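Local coordinates for rifamycin polyketide synthase (Amycolatopsis mediterranei, PDB 4LN9), which probably dehydrates a beta-hydroxyacyl polyketide intermediate, serving as the dehydratase domain of the terminal module of the rifamycin assembly line, at residues 176-181 with 204-209; 182-187 with 246-251. All blocks are in the same frame, centred on the assembly; numbering follows the deposited sequence.

Contact 1 of 2, residues 176-181 with 204-209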
# COMPACT_ATOMS: atom_id res chain seq x y z
N LYS A 176 -44.20 19.92 12.82
CA LYS A 176 -45.22 19.78 11.79
C LYS A 176 -44.71 18.90 10.66
O LYS A 176 -43.61 19.13 10.15
CB LYS A 176 -45.62 21.15 11.25
CG LYS A 176 -45.76 22.22 12.32
CD LYS A 176 -47.10 22.93 12.22
CE LYS A 176 -47.69 23.20 13.59
NZ LYS A 176 -48.03 21.94 14.31
N PRO A 177 -45.50 17.90 10.26
CA PRO A 177 -45.08 16.98 9.21
C PRO A 177 -45.08 17.65 7.84
O PRO A 177 -45.91 18.52 7.58
CB PRO A 177 -46.15 15.88 9.26
CG PRO A 177 -47.34 16.53 9.86
CD PRO A 177 -46.80 17.53 10.84
N VAL A 178 -44.08 17.33 7.03
CA VAL A 178 -43.95 17.91 5.70
C VAL A 178 -44.39 16.88 4.66
O VAL A 178 -44.06 15.70 4.76
CB VAL A 178 -42.49 18.31 5.41
CG1 VAL A 178 -42.36 18.91 4.02
CG2 VAL A 178 -41.99 19.28 6.47
N ASP A 179 -45.27 17.30 3.75
CA ASP A 179 -45.69 16.44 2.65
C ASP A 179 -44.56 16.28 1.65
O ASP A 179 -44.05 17.27 1.13
CB ASP A 179 -46.93 17.03 1.95
CG ASP A 179 -47.64 16.02 1.08
OD1 ASP A 179 -47.02 15.00 0.71
OD2 ASP A 179 -48.83 16.25 0.75
N LEU A 180 -44.10 15.07 1.44
CA LEU A 180 -42.91 14.84 0.66
C LEU A 180 -43.17 14.68 -0.82
O LEU A 180 -42.27 14.78 -1.63
CB LEU A 180 -42.17 13.63 1.19
CG LEU A 180 -41.58 13.87 2.55
CD1 LEU A 180 -40.58 12.82 2.95
CD2 LEU A 180 -40.98 15.25 2.62
N THR A 181 -44.44 14.45 -1.12
CA THR A 181 -44.95 14.30 -2.48
C THR A 181 -44.29 15.27 -3.43
O THR A 181 -44.41 16.49 -3.29
CB THR A 181 -46.48 14.48 -2.53
OG1 THR A 181 -47.13 13.25 -2.22
CG2 THR A 181 -46.90 14.94 -3.92
N VAL A 204 -40.55 13.73 7.07
CA VAL A 204 -39.86 14.89 7.62
C VAL A 204 -40.83 15.71 8.46
O VAL A 204 -42.01 15.81 8.13
CB VAL A 204 -39.31 15.77 6.49
CG1 VAL A 204 -38.88 17.13 7.03
CG2 VAL A 204 -38.15 15.08 5.79
N TRP A 205 -40.37 16.15 9.63
CA TRP A 205 -41.10 17.16 10.40
C TRP A 205 -40.24 18.35 10.62
O TRP A 205 -39.02 18.23 10.75
CB TRP A 205 -41.55 16.60 11.75
CG TRP A 205 -42.37 15.34 11.66
CD1 TRP A 205 -43.74 15.20 11.82
CD2 TRP A 205 -41.86 13.98 11.53
NE1 TRP A 205 -44.11 13.88 11.73
CE2 TRP A 205 -43.02 13.10 11.55
CE3 TRP A 205 -40.60 13.42 11.37
CZ2 TRP A 205 -42.91 11.72 11.42
CZ3 TRP A 205 -40.49 12.03 11.24
CH2 TRP A 205 -41.62 11.20 11.29
N ARG A 206 -40.87 19.51 10.81
CA ARG A 206 -40.14 20.75 11.01
C ARG A 206 -40.63 21.48 12.25
O ARG A 206 -41.81 21.41 12.59
CB ARG A 206 -40.26 21.65 9.78
CG ARG A 206 -39.55 22.99 9.91
CD ARG A 206 -39.98 23.95 8.82
NE ARG A 206 -39.80 23.39 7.48
CZ ARG A 206 -40.80 22.97 6.71
NH1 ARG A 206 -42.05 23.04 7.15
NH2 ARG A 206 -40.55 22.49 5.50
N ARG A 207 -39.72 22.18 12.91
CA ARG A 207 -40.02 22.87 14.16
C ARG A 207 -39.11 24.10 14.25
O ARG A 207 -37.97 24.05 13.80
CB ARG A 207 -39.75 21.93 15.34
CG ARG A 207 -40.26 22.41 16.68
CD ARG A 207 -39.36 21.91 17.80
NE ARG A 207 -39.95 20.79 18.52
CZ ARG A 207 -39.30 20.00 19.37
NH1 ARG A 207 -37.99 20.16 19.55
NH2 ARG A 207 -39.95 19.07 20.05
N GLY A 208 -39.68 25.25 14.62
CA GLY A 208 -38.92 26.50 14.63
C GLY A 208 -38.91 27.19 13.27
O GLY A 208 -39.57 26.73 12.34
N SER A 209 -38.17 28.29 13.14
CA SER A 209 -38.25 29.11 11.94
C SER A 209 -36.90 29.59 11.38
O SER A 209 -36.64 29.45 10.18
CB SER A 209 -39.21 30.28 12.13
OG SER A 209 -39.65 30.79 10.88
O HOH W 1 -43.28 13.77 6.01

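Contact 2 of 2, residues 182-187 with 246-251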
# COMPACT_ATOMS: atom_id res chain seq x y z
N GLY A 182 -43.60 14.71 -4.41
CA GLY A 182 -42.92 15.48 -5.42
C GLY A 182 -41.54 16.00 -5.12
O GLY A 182 -40.84 16.44 -6.01
N ALA A 183 -41.12 15.93 -3.87
CA ALA A 183 -39.90 16.60 -3.42
C ALA A 183 -38.63 16.11 -4.13
O ALA A 183 -37.78 16.91 -4.51
CB ALA A 183 -39.75 16.48 -1.91
N TYR A 184 -38.48 14.79 -4.25
CA TYR A 184 -37.28 14.22 -4.88
C TYR A 184 -37.23 14.52 -6.38
O TYR A 184 -36.16 14.48 -6.99
CB TYR A 184 -37.21 12.70 -4.64
CG TYR A 184 -36.46 12.29 -3.37
CD1 TYR A 184 -37.01 11.36 -2.49
CD2 TYR A 184 -35.17 12.74 -3.11
CE1 TYR A 184 -36.33 10.97 -1.35
CE2 TYR A 184 -34.49 12.35 -1.97
CZ TYR A 184 -35.07 11.47 -1.09
OH TYR A 184 -34.40 11.09 0.05
N ASP A 185 -38.38 14.88 -6.96
CA ASP A 185 -38.43 15.34 -8.35
C ASP A 185 -37.98 16.79 -8.46
O ASP A 185 -37.28 17.16 -9.40
CB ASP A 185 -39.85 15.19 -8.91
CG ASP A 185 -40.19 13.76 -9.27
OD1 ASP A 185 -39.26 12.94 -9.40
OD2 ASP A 185 -41.39 13.45 -9.44
N VAL A 186 -38.41 17.61 -7.51
CA VAL A 186 -38.06 19.02 -7.51
C VAL A 186 -36.56 19.21 -7.27
O VAL A 186 -35.94 20.12 -7.82
CB VAL A 186 -38.86 19.79 -6.44
CG1 VAL A 186 -38.47 21.27 -6.45
CG2 VAL A 186 -40.35 19.62 -6.67
N LEU A 187 -35.96 18.27 -6.54
CA LEU A 187 -34.52 18.24 -6.33
C LEU A 187 -33.76 17.83 -7.59
O LEU A 187 -32.72 18.42 -7.92
CB LEU A 187 -34.16 17.31 -5.17
CG LEU A 187 -34.49 17.80 -3.76
CD1 LEU A 187 -33.96 16.83 -2.71
CD2 LEU A 187 -33.93 19.20 -3.53
N THR A 246 -32.98 17.89 4.90
CA THR A 246 -33.14 19.34 4.97
C THR A 246 -33.51 19.94 3.62
O THR A 246 -34.25 20.92 3.55
CB THR A 246 -31.87 20.03 5.50
OG1 THR A 246 -30.74 19.65 4.70
CG2 THR A 246 -31.61 19.66 6.95
N MET A 247 -32.97 19.36 2.56
CA MET A 247 -33.25 19.81 1.20
C MET A 247 -34.61 19.30 0.75
O MET A 247 -35.42 20.05 0.20
CB MET A 247 -32.18 19.31 0.23
CG MET A 247 -30.88 20.09 0.28
SD MET A 247 -29.49 19.13 -0.36
CE MET A 247 -30.21 18.46 -1.86
N VAL A 248 -34.85 18.01 0.95
CA VAL A 248 -36.17 17.43 0.74
C VAL A 248 -37.24 18.25 1.45
O VAL A 248 -38.27 18.57 0.86
CB VAL A 248 -36.23 15.97 1.24
CG1 VAL A 248 -37.67 15.50 1.31
CG2 VAL A 248 -35.41 15.07 0.33
N SER A 249 -36.95 18.66 2.68
CA SER A 249 -37.83 19.55 3.42
C SER A 249 -38.10 20.84 2.64
O SER A 249 -39.25 21.24 2.46
CB SER A 249 -37.24 19.88 4.79
OG SER A 249 -38.16 20.62 5.58
N ALA A 250 -37.03 21.47 2.15
CA ALA A 250 -37.16 22.74 1.44
C ALA A 250 -37.85 22.57 0.09
O ALA A 250 -38.68 23.39 -0.29
CB ALA A 250 -35.79 23.39 1.27
N ALA A 251 -37.55 21.48 -0.61
CA ALA A 251 -38.10 21.23 -1.93
C ALA A 251 -39.63 21.13 -1.93
O ALA A 251 -40.27 21.26 -2.97
CB ALA A 251 -37.48 19.99 -2.55

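Contact 1 of 2, residues 176-181 with 204-209
Val178 and Val204 bury the most surface where the short edge strand 176-178 runs antiparallel to the last residues of strand 201-207, at one margin of the double hotdog fold. On the face they share with Arg206, Val178 CG2 lies 3.8 Å from Val204 CG1, a methyl-to-methyl contact. The same CG2 stands over one face of the Arg206 guanidinium, 3.6 Å from its NH2. Arg206 reaches it by leaving the backbone extended, CG anti to the backbone N (chi1 179°), and then bending at chi3 (-54°), which brings the planar group back across Val178. Its NH2 also gives a weak hydrogen bond to Ser249 OG, so the guanidinium lies between the strand pair and helix 236-251. Two backbone bonds join Lys176 and Arg206, N to O in each direction; that from Lys176 N to Arg206 O is 2.8 Å. Val178 N donates to Val204 O at the same distance, with a nearly straight N-H...O angle of 167°. On the other face, Pro177 CB packs 3.6 Å from Trp205 CD1, the proline meeting the indole obliquely, while Trp170 makes an edge-to-face contact with that ring. Leu180, beyond the strand, has its CD2 4.2 Å from Val204 CB, and just before it Asp179 OD1 accepts from Thr181 N in an Asx turn. Beside this end of the pair, a water accepts a hydrogen bond from Val204 N at 2.9 Å.

Contact 2 of 2, residues 182-187 with 246-251
Leu187 sets CG anti to its carbonyl carbon (chi1 -73°) and runs on extended through chi2, spreading its two methyls over helix 246-251. CD1 meets Val248 CG2 at 3.8 Å, the two side chains crossing at about a right angle, and CD2 touches Ala251 CB. Met247, bent at chi3 (46°), curls its CE back to 4.1 Å from Leu187 CD2. Val248 is shared between neighbours: CG1 packs on Ala183 CB, while CG2 sits over one face of the Tyr184 ring in a CH-pi contact, 3.7 Å from CE2. The phenol is anchored beyond this apolar surface, since Tyr184 OH is hydrogen-bonded to both His244 and the backbone N of Val201. Small side chains allow close approach at the N-terminal end of helix 183-190, where Ala251 CB comes within 3.7 Å of Ala183 O. Val186 CB adds a flank at 4.1 Å from Ala251 CB. No hydrogen bond links the segments, whose axes pass 8.5 Å apart at 97°. This is near-perpendicular, apolar helix-to-helix packing, joining the short helix 183-190 to the C-terminal end of helix 236-251 in the double hotdog fold.

In the fold
From the N terminus, the chain passes through strand 176-178, turns at 179-182 and enters helix 183-190. Contact 1 closes the first loop when strand 201-207 returns beside strand 176-178, with that helix and strand 192-194 in between. Strand 214-220 then pairs on the other side of strand 201-207, and contact 2 closes a longer loop when helix 236-251 reaches helix 183-190. The two closures cross, because 182-187 lies inside the first loop and 246-251 beyond it. With centres about 11 Å apart, they meet directly: Leu180 CD2 packs 3.6 Å from Val248 CG1, which ties the turn between strand 176-178 and helix 183-190 to helix 236-251.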